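Local coordinates for malonyl CoA-acyl carrier protein transacylase (Burkholderia pseudomallei 1710b, PDB 3EZO) that probably transfers the malonyl group from malonyl-CoA to the acyl carrier protein, the reaction that supplies malonyl units for fatty acid synthesis, at residues 9-14 with 81-86; 75-80 with 111-116; 100-105 with 117-122; 18-23 with 70-75. All blocks are in the same frame, centred on the assembly; numbering follows the deposited sequence.

Contact 1: residues 9-14 with 81-86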
loop_
_atom_site.group_PDB
_atom_site.type_symbol
_atom_site.label_atom_id
_atom_site.label_comp_id
_atom_site.label_asym_id
_atom_site.label_seq_id
_atom_site.Cartn_x
_atom_site.Cartn_y
_atom_site.Cartn_z
ATOM N N MET A 9 6.612 25.373 5.258
ATOM C CA MET A 9 7.115 24.215 4.413
ATOM C C MET A 9 6.004 23.228 4.040
ATOM O O MET A 9 5.067 22.967 4.832
ATOM C CB MET A 9 8.243 23.448 5.113
ATOM N N LYS A 10 6.120 22.672 2.835
ATOM C CA LYS A 10 5.138 21.721 2.316
ATOM C C LYS A 10 5.444 20.355 2.858
ATOM O O LYS A 10 6.607 19.980 2.972
ATOM C CB LYS A 10 5.222 21.650 0.794
ATOM C CG LYS A 10 4.943 22.963 0.138
ATOM C CD LYS A 10 4.469 22.807 -1.287
ATOM C CE LYS A 10 5.554 22.275 -2.222
ATOM N NZ LYS A 10 4.971 22.206 -3.619
ATOM N N PHE A 11 4.418 19.579 3.155
ATOM C CA PHE A 11 4.657 18.189 3.470
ATOM C C PHE A 11 3.744 17.240 2.704
ATOM O O PHE A 11 2.704 17.628 2.207
ATOM C CB PHE A 11 4.601 17.932 4.986
ATOM C CG PHE A 11 3.261 18.150 5.600
ATOM C CD1 PHE A 11 2.411 17.076 5.867
ATOM C CD2 PHE A 11 2.837 19.436 5.947
ATOM C CE1 PHE A 11 1.157 17.290 6.471
ATOM C CE2 PHE A 11 1.581 19.637 6.545
ATOM C CZ PHE A 11 0.751 18.561 6.789
ATOM N N ALA A 12 4.212 15.998 2.621
ATOM C CA ALA A 12 3.500 14.878 2.065
ATOM C C ALA A 12 3.134 13.882 3.157
ATOM O O ALA A 12 3.874 13.681 4.114
ATOM C CB ALA A 12 4.374 14.176 1.026
ATOM N N PHE A 13 1.991 13.245 2.965
ATOM C CA PHE A 13 1.635 12.067 3.714
ATOM C C PHE A 13 1.700 10.854 2.775
ATOM O O PHE A 13 1.133 10.887 1.666
ATOM C CB PHE A 13 0.230 12.227 4.303
ATOM C CG PHE A 13 0.205 12.816 5.706
ATOM C CD1 PHE A 13 1.181 13.691 6.148
ATOM C CD2 PHE A 13 -0.835 12.521 6.566
ATOM C CE1 PHE A 13 1.127 14.225 7.459
ATOM C CE2 PHE A 13 -0.889 13.062 7.873
ATOM C CZ PHE A 13 0.090 13.893 8.305
ATOM N N VAL A 14 2.373 9.796 3.231
ATOM C CA VAL A 14 2.339 8.504 2.549
ATOM C C VAL A 14 1.675 7.454 3.448
ATOM O O VAL A 14 1.943 7.405 4.656
ATOM C CB VAL A 14 3.769 8.079 2.066
ATOM C CG1 VAL A 14 4.310 9.132 1.081
ATOM C CG2 VAL A 14 4.778 7.867 3.234
ATOM N N ARG A 81 -7.306 10.957 10.621
ATOM C CA ARG A 81 -8.348 11.670 11.333
ATOM C C ARG A 81 -7.819 12.212 12.701
ATOM O O ARG A 81 -8.174 13.310 13.092
ATOM C CB ARG A 81 -9.616 10.793 11.492
ATOM C CG ARG A 81 -10.534 10.737 10.270
ATOM C CD ARG A 81 -11.721 9.853 10.496
ATOM N NE ARG A 81 -12.783 9.941 9.485
ATOM C CZ ARG A 81 -13.797 9.082 9.403
ATOM N NH1 ARG A 81 -13.862 8.048 10.224
ATOM N NH2 ARG A 81 -14.741 9.196 8.486
ATOM N N ALA A 82 -6.961 11.471 13.399
ATOM C CA ALA A 82 -6.322 11.958 14.664
ATOM C C ALA A 82 -5.422 13.160 14.410
ATOM O O ALA A 82 -5.333 14.106 15.224
ATOM C CB ALA A 82 -5.512 10.861 15.298
ATOM N N TRP A 83 -4.693 13.107 13.301
ATOM C CA TRP A 83 -3.857 14.231 12.894
ATOM C C TRP A 83 -4.727 15.493 12.762
ATOM O O TRP A 83 -4.393 16.531 13.298
ATOM C CB TRP A 83 -3.108 13.893 11.604
ATOM C CG TRP A 83 -2.396 15.031 10.944
ATOM C CD1 TRP A 83 -2.872 15.797 9.953
ATOM C CD2 TRP A 83 -1.072 15.493 11.214
ATOM N NE1 TRP A 83 -1.928 16.711 9.556
ATOM C CE2 TRP A 83 -0.812 16.549 10.328
ATOM C CE3 TRP A 83 -0.089 15.127 12.130
ATOM C CZ2 TRP A 83 0.387 17.234 10.318
ATOM C CZ3 TRP A 83 1.099 15.799 12.128
ATOM C CH2 TRP A 83 1.337 16.855 11.217
ATOM N N GLN A 84 -5.863 15.382 12.087
ATOM C CA GLN A 84 -6.790 16.511 11.914
ATOM C C GLN A 84 -7.388 17.022 13.232
ATOM O O GLN A 84 -7.433 18.253 13.417
ATOM C CB GLN A 84 -7.951 16.152 10.980
ATOM C CG GLN A 84 -7.562 15.936 9.519
ATOM C CD GLN A 84 -8.730 15.396 8.709
ATOM O OE1 GLN A 84 -9.215 14.307 8.983
ATOM N NE2 GLN A 84 -9.186 16.156 7.704
ATOM N N GLN A 85 -7.895 16.081 14.061
ATOM C CA GLN A 85 -8.468 16.347 15.391
ATOM C C GLN A 85 -7.472 17.122 16.247
ATOM O O GLN A 85 -7.883 17.973 17.032
ATOM C CB GLN A 85 -8.987 15.052 16.129
ATOM C CG GLN A 85 -9.873 15.305 17.474
ATOM C CD GLN A 85 -9.989 14.090 18.499
ATOM O OE1 GLN A 85 -10.182 12.955 18.126
ATOM N NE2 GLN A 85 -9.925 14.396 19.802
ATOM N N ALA A 86 -6.183 16.837 16.070
ATOM C CA ALA A 86 -5.097 17.514 16.746
ATOM C C ALA A 86 -4.746 18.851 16.122
ATOM O O ALA A 86 -3.844 19.537 16.611
ATOM C CB ALA A 86 -3.819 16.611 16.782
#
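An aromatic cluster of Phe11, Phe13 and Trp83 joins strand 11-15 of the parallel sheet to the C-terminal end of helix 65-85. Phe13 presents its edge to the indole face: the two planes stand at 62°, and the Phe13 ring centroid is 4.7 Å from that of the five-membered ring of Trp83. The touching atom is Phe13 CZ, which sits above the middle of the indole and comes within 3.5 Å of Trp83 CE2. Phe11 meets the six-membered ring of the same indole, its CZ lying 3.8 Å from Trp83 CZ2; with planes at 68° and centroids 5.8 Å apart, this pair is oblique, and the two side chains run past each other in opposite senses. Trp83 reaches the strand because its CG is anti to the backbone N (chi1 170°), which carries the indole off the helix. The indole NE1 is hydrogen-bonded to the carbonyl oxygen of Ala89, while Ala312 and Leu313 of helix 306-314 also touch the tryptophan. Phe13 is hydrogen-bonded through its backbone to Ile93 and Ala95 of the neighbouring strand. The pattern is that of a helix packed by aromatic side chains onto a parallel sheet, as in alpha/beta folds.

Contact 2: residues 75-80 with 111-116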
loop_
_atom_site.group_PDB
_atom_site.type_symbol
_atom_site.label_atom_id
_atom_site.label_comp_id
_atom_site.label_asym_id
_atom_site.label_seq_id
_atom_site.Cartn_x
_atom_site.Cartn_y
_atom_site.Cartn_z
ATOM N N ALA A 75 -6.856 1.642 9.932
ATOM C CA ALA A 75 -5.839 2.019 10.917
ATOM C C ALA A 75 -5.093 3.260 10.486
ATOM O O ALA A 75 -4.887 4.195 11.285
ATOM C CB ALA A 75 -4.852 0.835 11.166
ATOM N N ALA A 76 -4.689 3.269 9.216
ATOM C CA ALA A 76 -4.010 4.432 8.650
ATOM C C ALA A 76 -4.931 5.615 8.538
ATOM O O ALA A 76 -4.525 6.727 8.886
ATOM C CB ALA A 76 -3.331 4.098 7.324
ATOM N N TYR A 77 -6.182 5.410 8.134
ATOM C CA TYR A 77 -7.126 6.528 8.091
ATOM C C TYR A 77 -7.469 7.078 9.490
ATOM O O TYR A 77 -7.556 8.274 9.675
ATOM C CB TYR A 77 -8.396 6.206 7.307
ATOM C CG TYR A 77 -9.180 7.450 6.965
ATOM C CD1 TYR A 77 -8.579 8.548 6.350
ATOM C CD2 TYR A 77 -10.519 7.549 7.289
ATOM C CE1 TYR A 77 -9.335 9.721 6.049
ATOM C CE2 TYR A 77 -11.252 8.687 7.009
ATOM C CZ TYR A 77 -10.660 9.768 6.407
ATOM O OH TYR A 77 -11.467 10.859 6.136
ATOM N N ALA A 78 -7.600 6.196 10.464
ATOM C CA ALA A 78 -7.767 6.585 11.854
ATOM C C ALA A 78 -6.686 7.549 12.229
ATOM O O ALA A 78 -6.936 8.544 12.912
ATOM C CB ALA A 78 -7.728 5.333 12.795
ATOM N N CYS A 79 -5.467 7.248 11.805
ATOM C CA CYS A 79 -4.323 8.059 12.149
ATOM C C CYS A 79 -4.400 9.433 11.481
ATOM O O CYS A 79 -3.994 10.456 12.080
ATOM C CB CYS A 79 -3.020 7.374 11.773
ATOM S SG CYS A 79 -2.541 5.968 12.785
ATOM N N TYR A 80 -4.947 9.457 10.280
ATOM C CA TYR A 80 -5.147 10.708 9.544
ATOM C C TYR A 80 -6.182 11.569 10.228
ATOM O O TYR A 80 -5.974 12.772 10.377
ATOM C CB TYR A 80 -5.515 10.477 8.062
ATOM C CG TYR A 80 -5.541 11.777 7.252
ATOM C CD1 TYR A 80 -4.369 12.398 6.902
ATOM C CD2 TYR A 80 -6.734 12.398 6.913
ATOM C CE1 TYR A 80 -4.357 13.578 6.193
ATOM C CE2 TYR A 80 -6.745 13.600 6.201
ATOM C CZ TYR A 80 -5.548 14.183 5.860
ATOM O OH TYR A 80 -5.495 15.367 5.163
ATOM N N ILE A 111 -12.685 9.495 -2.384
ATOM C CA ILE A 111 -13.538 8.362 -2.074
ATOM C C ILE A 111 -13.964 8.494 -0.608
ATOM O O ILE A 111 -13.126 8.664 0.251
ATOM C CB ILE A 111 -12.804 7.004 -2.277
ATOM C CG1 ILE A 111 -12.342 6.818 -3.742
ATOM C CG2 ILE A 111 -13.733 5.796 -1.895
ATOM C CD1 ILE A 111 -11.457 5.521 -3.974
ATOM N N ALA A 112 -15.248 8.426 -0.323
ATOM C CA ALA A 112 -15.674 8.500 1.069
ATOM C C ALA A 112 -15.184 7.247 1.821
ATOM O O ALA A 112 -15.238 6.126 1.294
ATOM C CB ALA A 112 -17.230 8.641 1.157
ATOM N N PHE A 113 -14.697 7.438 3.034
ATOM C CA PHE A 113 -14.232 6.321 3.860
ATOM C C PHE A 113 -15.261 5.212 3.953
ATOM O O PHE A 113 -14.917 4.058 3.805
ATOM C CB PHE A 113 -13.770 6.809 5.225
ATOM C CG PHE A 113 -13.268 5.709 6.158
ATOM C CD1 PHE A 113 -12.238 4.847 5.780
ATOM C CD2 PHE A 113 -13.820 5.562 7.427
ATOM C CE1 PHE A 113 -11.757 3.829 6.652
ATOM C CE2 PHE A 113 -13.335 4.580 8.327
ATOM C CZ PHE A 113 -12.304 3.709 7.929
ATOM N N ARG A 114 -16.532 5.580 4.090
ATOM C CA ARG A 114 -17.615 4.614 4.202
ATOM C C ARG A 114 -17.697 3.784 2.942
ATOM O O ARG A 114 -18.086 2.622 3.019
ATOM C CB ARG A 114 -18.952 5.341 4.470
ATOM C CG ARG A 114 -20.184 4.506 4.575
ATOM C CD ARG A 114 -20.069 3.477 5.689
ATOM N NE ARG A 114 -21.224 2.572 5.746
ATOM C CZ ARG A 114 -21.403 1.512 4.958
ATOM N NH1 ARG A 114 -20.478 1.161 4.021
ATOM N NH2 ARG A 114 -22.503 0.780 5.123
ATOM N N ASP A 115 -17.349 4.375 1.786
ATOM C CA ASP A 115 -17.328 3.617 0.523
ATOM C C ASP A 115 -16.049 2.836 0.344
ATOM O O ASP A 115 -16.051 1.766 -0.270
ATOM C CB ASP A 115 -17.541 4.527 -0.698
ATOM C CG ASP A 115 -18.871 5.245 -0.635
ATOM O OD1 ASP A 115 -19.775 4.757 0.096
ATOM O OD2 ASP A 115 -19.006 6.301 -1.286
ATOM N N ALA A 116 -14.965 3.359 0.870
ATOM C CA ALA A 116 -13.674 2.721 0.709
ATOM C C ALA A 116 -13.603 1.365 1.434
ATOM O O ALA A 116 -12.844 0.476 1.049
ATOM C CB ALA A 116 -12.542 3.652 1.158
#
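One face of the Phe113 ring is met by Tyr77, whose CD2 stands 3.5 Å above the plane and is displaced toward the rim. The two rings are neither stacked nor perpendicular: their planes make 43° and their centroids are 4.9 Å apart. Tyr77 CD2 approaches Phe113 CG and CD1 about equally, at 3.5 Å for CG, and Tyr77 CE2 continues down the side chain to Phe113 CB at 3.6 Å. One side of the tyrosine ring thus follows the root of the phenylalanine. Both side chains have CG anti to the backbone N (chi1 -165° for Tyr77, 180° for Phe113), which extends each ring from its helix toward the other. This is helix-to-helix packing within the alpha/beta fold of the acyl transferase domain, joining the middle of helix 65-85 to the first turn of helix 113-128, where Ala112 occupies the N-cap position and its carbonyl oxygen accepts from Ala116 N at 2.8 Å. Val106 of helix 99-107 touches both side chains. Phe113 also packs on Thr38 and Glu41 of helix 33-46 and on Leu73, Thr74 and Arg81 of helix 65-85.

Contact 3: residues 100-105 with 117-122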
loop_
_atom_site.group_PDB
_atom_site.type_symbol
_atom_site.label_atom_id
_atom_site.label_comp_id
_atom_site.label_asym_id
_atom_site.label_seq_id
_atom_site.Cartn_x
_atom_site.Cartn_y
_atom_site.Cartn_z
ATOM N N GLY A 100 -2.551 1.145 0.320
ATOM C CA GLY A 100 -2.445 2.487 0.844
ATOM C C GLY A 100 -2.850 3.604 -0.107
ATOM O O GLY A 100 -3.113 4.741 0.343
ATOM N N GLU A 101 -2.906 3.297 -1.404
ATOM C CA GLU A 101 -3.349 4.296 -2.392
ATOM C C GLU A 101 -4.816 4.629 -2.163
ATOM O O GLU A 101 -5.285 5.747 -2.413
ATOM C CB GLU A 101 -3.137 3.763 -3.830
ATOM C CG GLU A 101 -3.564 4.752 -4.914
ATOM C CD GLU A 101 -2.841 4.521 -6.240
ATOM O OE1 GLU A 101 -1.601 4.438 -6.220
ATOM O OE2 GLU A 101 -3.516 4.467 -7.293
ATOM N N TYR A 102 -5.556 3.636 -1.706
ATOM C CA TYR A 102 -6.952 3.820 -1.355
ATOM C C TYR A 102 -7.107 4.784 -0.197
ATOM O O TYR A 102 -7.944 5.649 -0.229
ATOM C CB TYR A 102 -7.587 2.464 -1.043
ATOM C CG TYR A 102 -7.779 1.619 -2.295
ATOM C CD1 TYR A 102 -9.025 1.536 -2.909
ATOM C CD2 TYR A 102 -6.717 1.014 -2.916
ATOM C CE1 TYR A 102 -9.219 0.793 -4.059
ATOM C CE2 TYR A 102 -6.889 0.259 -4.093
ATOM C CZ TYR A 102 -8.150 0.160 -4.661
ATOM O OH TYR A 102 -8.359 -0.593 -5.805
ATOM N N THR A 103 -6.297 4.622 0.824
ATOM C CA THR A 103 -6.325 5.485 2.016
ATOM C C THR A 103 -5.990 6.962 1.624
ATOM O O THR A 103 -6.588 7.927 2.104
ATOM C CB THR A 103 -5.272 4.984 3.049
ATOM O OG1 THR A 103 -5.263 3.552 3.106
ATOM C CG2 THR A 103 -5.563 5.519 4.418
ATOM N N ALA A 104 -4.991 7.104 0.758
ATOM C CA ALA A 104 -4.608 8.373 0.220
ATOM C C ALA A 104 -5.800 9.015 -0.486
ATOM O O ALA A 104 -6.065 10.191 -0.279
ATOM C CB ALA A 104 -3.428 8.174 -0.779
ATOM N N LEU A 105 -6.527 8.247 -1.314
ATOM C CA LEU A 105 -7.711 8.777 -2.019
ATOM C C LEU A 105 -8.810 9.224 -1.062
ATOM O O LEU A 105 -9.564 10.202 -1.339
ATOM C CB LEU A 105 -8.258 7.760 -3.011
ATOM C CG LEU A 105 -7.439 7.673 -4.311
ATOM C CD1 LEU A 105 -7.904 6.483 -5.145
ATOM C CD2 LEU A 105 -7.494 8.969 -5.155
ATOM N N LEU A 117 -14.415 1.207 2.470
ATOM C CA LEU A 117 -14.349 0.020 3.304
ATOM C C LEU A 117 -14.765 -1.254 2.529
ATOM O O LEU A 117 -13.945 -2.154 2.378
ATOM C CB LEU A 117 -15.126 0.260 4.621
ATOM C CG LEU A 117 -14.391 1.132 5.643
ATOM C CD1 LEU A 117 -15.379 1.864 6.580
ATOM C CD2 LEU A 117 -13.336 0.331 6.432
ATOM N N PRO A 118 -16.005 -1.322 1.991
ATOM C CA PRO A 118 -16.350 -2.515 1.205
ATOM C C PRO A 118 -15.561 -2.604 -0.122
ATOM O O PRO A 118 -15.383 -3.694 -0.661
ATOM C CB PRO A 118 -17.845 -2.372 0.979
ATOM C CG PRO A 118 -18.113 -0.830 1.106
ATOM C CD PRO A 118 -17.129 -0.377 2.124
ATOM N N LEU A 119 -15.016 -1.482 -0.601
ATOM C CA LEU A 119 -14.241 -1.490 -1.835
ATOM C C LEU A 119 -12.966 -2.286 -1.634
ATOM O O LEU A 119 -12.644 -3.117 -2.460
ATOM C CB LEU A 119 -13.937 -0.057 -2.311
ATOM C CG LEU A 119 -12.896 0.217 -3.433
ATOM C CD1 LEU A 119 -13.154 -0.531 -4.766
ATOM C CD2 LEU A 119 -12.779 1.759 -3.695
ATOM N N VAL A 120 -12.242 -2.043 -0.538
ATOM C CA VAL A 120 -10.984 -2.731 -0.316
ATOM C C VAL A 120 -11.188 -4.158 0.161
ATOM O O VAL A 120 -10.362 -5.017 -0.130
ATOM C CB VAL A 120 -10.000 -1.961 0.578
ATOM C CG1 VAL A 120 -9.838 -0.553 0.033
ATOM C CG2 VAL A 120 -10.467 -1.967 2.062
ATOM N N ARG A 121 -12.292 -4.429 0.855
ATOM C CA ARG A 121 -12.680 -5.830 1.131
ATOM C C ARG A 121 -12.865 -6.591 -0.178
ATOM O O ARG A 121 -12.318 -7.689 -0.383
ATOM C CB ARG A 121 -13.967 -5.889 1.935
ATOM C CG ARG A 121 -14.388 -7.284 2.318
ATOM C CD ARG A 121 -15.552 -7.238 3.316
ATOM N NE ARG A 121 -16.730 -6.590 2.716
ATOM C CZ ARG A 121 -17.920 -6.456 3.297
ATOM N NH1 ARG A 121 -18.150 -6.916 4.515
ATOM N NH2 ARG A 121 -18.883 -5.845 2.640
ATOM N N PHE A 122 -13.626 -5.989 -1.078
ATOM C CA PHE A 122 -13.819 -6.579 -2.396
ATOM C C PHE A 122 -12.483 -6.731 -3.159
ATOM O O PHE A 122 -12.190 -7.792 -3.708
ATOM C CB PHE A 122 -14.789 -5.762 -3.215
ATOM C CG PHE A 122 -15.025 -6.349 -4.575
ATOM C CD1 PHE A 122 -15.983 -7.346 -4.755
ATOM C CD2 PHE A 122 -14.225 -5.973 -5.672
ATOM C CE1 PHE A 122 -16.212 -7.903 -6.011
ATOM C CE2 PHE A 122 -14.427 -6.552 -6.916
ATOM C CZ PHE A 122 -15.413 -7.521 -7.079
#
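Phe122 N donates to Pro118 O at 2.9 Å, closing the turn of helix 113-128 that carries Leu119 and Val120 to Tyr102. No hydrogen bond links the two segments; their junction is apolar, and the CD1-CE1 side of the Tyr102 ring rests against these two aliphatic side chains, neighbours in sequence. Leu119 CD2 lies at the ring edge, close to the ring plane, 3.7 Å from Tyr102 CE1. Leu119 CG is almost as near, at 3.8 Å from Tyr102 CE1, so the branch point as well as one methyl bears on this corner, and the leucine lies roughly perpendicular to the tyrosine. Val120 comes nearer the root of the ring. Its CG1 is 3.7 Å from Tyr102 CD1 and 3.9 Å from Tyr102 CB, an oblique approach in which the valine and tyrosine side chains run antiparallel. The valine torsion explains this choice of methyl: CG1 is anti to the carbonyl carbon (chi1 -52°), while CG2 turns to Pro70 of helix 65-85. Leu253 of helix 246-256 also touches Tyr102, and Tyr221 and Leu222 of helix 212-223 touch Leu119, so those two helices adjoin the contact as well. The Tyr102 side chain is about 7 Å from that of Ser98, the predicted active-site serine, and about 8 Å from that of His207, also a predicted active-site residue. Gly100 closes the Gly96-Ser98-Gly100 sequence pattern, consistent with the nucleophile elbow of this acyltransferase family; the helix that follows the serine, 99-107, packs here against helix 113-128.

Contact 4: residues 18-23 with 70-75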
loop_
_atom_site.group_PDB
_atom_site.type_symbol
_atom_site.label_atom_id
_atom_site.label_comp_id
_atom_site.label_asym_id
_atom_site.label_seq_id
_atom_site.Cartn_x
_atom_site.Cartn_y
_atom_site.Cartn_z
ATOM N N GLN A 18 -0.738 -3.543 2.984
ATOM C CA GLN A 18 -0.649 -4.838 3.614
ATOM C C GLN A 18 0.760 -5.117 4.064
ATOM O O GLN A 18 1.714 -4.811 3.362
ATOM C CB GLN A 18 -0.991 -5.965 2.634
ATOM C CG GLN A 18 -2.402 -6.210 2.423
ATOM C CD GLN A 18 -2.648 -7.350 1.390
ATOM O OE1 GLN A 18 -3.310 -7.141 0.378
ATOM N NE2 GLN A 18 -2.119 -8.531 1.663
ATOM N N GLY A 19 0.889 -5.803 5.187
ATOM C CA GLY A 19 2.196 -6.148 5.696
ATOM C C GLY A 19 2.621 -5.225 6.812
ATOM O O GLY A 19 3.646 -5.485 7.431
ATOM N N SER A 20 1.882 -4.131 7.066
ATOM C CA SER A 20 2.277 -3.196 8.144
ATOM C C SER A 20 1.463 -3.415 9.415
ATOM O O SER A 20 1.653 -2.704 10.395
ATOM C CB SER A 20 2.144 -1.736 7.691
ATOM O OG SER A 20 3.055 -1.394 6.677
ATOM N N GLN A 21 0.560 -4.388 9.395
ATOM C CA GLN A 21 -0.364 -4.589 10.502
ATOM C C GLN A 21 0.275 -5.431 11.615
ATOM O O GLN A 21 1.222 -6.144 11.373
ATOM C CB GLN A 21 -1.678 -5.222 10.028
ATOM C CG GLN A 21 -1.651 -6.722 9.627
ATOM C CD GLN A 21 -0.912 -7.025 8.298
ATOM O OE1 GLN A 21 -0.605 -6.126 7.478
ATOM N NE2 GLN A 21 -0.632 -8.303 8.091
ATOM N N SER A 22 -0.256 -5.286 12.828
ATOM C CA SER A 22 0.074 -6.122 13.985
ATOM C C SER A 22 -1.030 -5.999 15.036
ATOM O O SER A 22 -1.720 -4.999 15.121
ATOM C CB SER A 22 1.384 -5.717 14.602
ATOM O OG SER A 22 1.374 -4.336 14.901
ATOM N N VAL A 23 -1.148 -7.037 15.856
ATOM C CA VAL A 23 -2.169 -7.112 16.880
ATOM C C VAL A 23 -1.767 -6.071 17.899
ATOM O O VAL A 23 -0.605 -5.984 18.234
ATOM C CB VAL A 23 -2.210 -8.510 17.521
ATOM C CG1 VAL A 23 -2.992 -8.506 18.863
ATOM C CG2 VAL A 23 -2.757 -9.483 16.532
ATOM N N PRO A 70 -8.950 -3.992 4.530
ATOM C CA PRO A 70 -9.762 -3.021 5.295
ATOM C C PRO A 70 -9.179 -2.618 6.668
ATOM O O PRO A 70 -9.361 -1.489 7.089
ATOM C CB PRO A 70 -11.128 -3.686 5.414
ATOM C CG PRO A 70 -10.994 -5.124 4.807
ATOM C CD PRO A 70 -9.669 -5.255 4.191
ATOM N N VAL A 71 -8.465 -3.511 7.335
ATOM C CA VAL A 71 -7.778 -3.162 8.563
ATOM C C VAL A 71 -6.728 -2.062 8.354
ATOM O O VAL A 71 -6.611 -1.137 9.176
ATOM C CB VAL A 71 -7.145 -4.403 9.262
ATOM C CG1 VAL A 71 -6.085 -3.956 10.258
ATOM C CG2 VAL A 71 -8.246 -5.277 9.936
ATOM N N MET A 72 -5.955 -2.162 7.268
ATOM C CA MET A 72 -4.886 -1.205 7.047
ATOM C C MET A 72 -5.402 0.152 6.549
ATOM O O MET A 72 -4.787 1.185 6.835
ATOM C CB MET A 72 -3.795 -1.738 6.122
ATOM C CG MET A 72 -2.812 -2.668 6.753
ATOM S SD MET A 72 -2.044 -2.034 8.235
ATOM C CE MET A 72 -1.178 -0.535 7.659
ATOM N N LEU A 73 -6.513 0.130 5.816
ATOM C CA LEU A 73 -7.217 1.334 5.415
ATOM C C LEU A 73 -7.745 2.040 6.677
ATOM O O LEU A 73 -7.538 3.229 6.863
ATOM C CB LEU A 73 -8.379 0.963 4.492
ATOM C CG LEU A 73 -9.317 2.076 4.067
ATOM C CD1 LEU A 73 -8.853 2.741 2.775
ATOM C CD2 LEU A 73 -10.720 1.524 3.874
ATOM N N THR A 74 -8.418 1.275 7.531
ATOM C CA THR A 74 -8.990 1.814 8.784
ATOM C C THR A 74 -7.921 2.399 9.704
ATOM O O THR A 74 -8.040 3.521 10.177
ATOM C CB THR A 74 -9.746 0.730 9.519
ATOM O OG1 THR A 74 -10.785 0.258 8.679
ATOM C CG2 THR A 74 -10.328 1.260 10.849
ATOM N N ALA A 75 -6.856 1.642 9.932
ATOM C CA ALA A 75 -5.839 2.019 10.917
ATOM C C ALA A 75 -5.093 3.260 10.486
ATOM O O ALA A 75 -4.887 4.195 11.285
ATOM C CB ALA A 75 -4.852 0.835 11.166
#
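Met72 leaves helix 65-85 toward the loop 18-23, and its chain can be followed outward from CB. The first torsion sets CG anti to the carbonyl carbon (chi1 -79°), and Met72 CG then passes Gln18 CA at 4.4 Å and Gln21 OE1 at 4.2 Å, both loose approaches. Met72 SD is closer to the loop, 3.7 Å from Gln21 CB and equally near the backbone N of Gln21. Bends at chi2 and chi3 curl the end round so that Met72 CE arrives at Ser20 CB, 3.5 Å away and the shortest approach between the segments. The methionine thus meets three loop residues, lying roughly perpendicular to the Gln21 side chain, and Pro16 and Pro283 also touch it. The loop follows strand 11-15 and passes close to the predicted catalytic centre: the Gln18 side chain is about 6 Å from that of Ser98 and about 7 Å from that of His207, so the Gln18 end of the loop lies close to the predicted active site of the acyltransferase domain. The loop is closed on itself by Gln21, whose OE1 receives Gly19 N at 2.8 Å on a lone pair in the carbonyl plane; the N-H...O angle of 140° shows a bent bond. Gln21 NE2 is bonded to Asn63 OD1, so both ends of this amide are used and its rotation is probably fixed. Gln18 OE1 has Gln69 NE2 as its partner, just ahead of the kink at Pro70. Within the helix, Pro70 O accepts Thr74 N and Thr74 OG1 from opposite faces of its carbonyl plane, the hydroxyl at 2.8 Å.

How the contacts relate
Helix 65-85 serves contacts 4, 2 and 1 in order along its length, while helix 113-128 carries contacts 2 and 3. Contacts 1 and 3 are buried; contacts 2 and 4 are only partly so. Contact 1, centred about 18 Å from the centre of the chain, joins helix to sheet, contacts 2 and 3 join helix to helix, and contact 4 joins helix to loop. No hydrogen bond crosses any of the four: rings meet rings in contacts 1 and 2, a ring meets aliphatic groups in contact 3, and in contact 4 a methionine lies mainly on CB atoms of a loop. Side chains of contacts 3 and 4 come within about 6 to 8 Å of those of the predicted active-site residues; contacts 1 and 2 lie away.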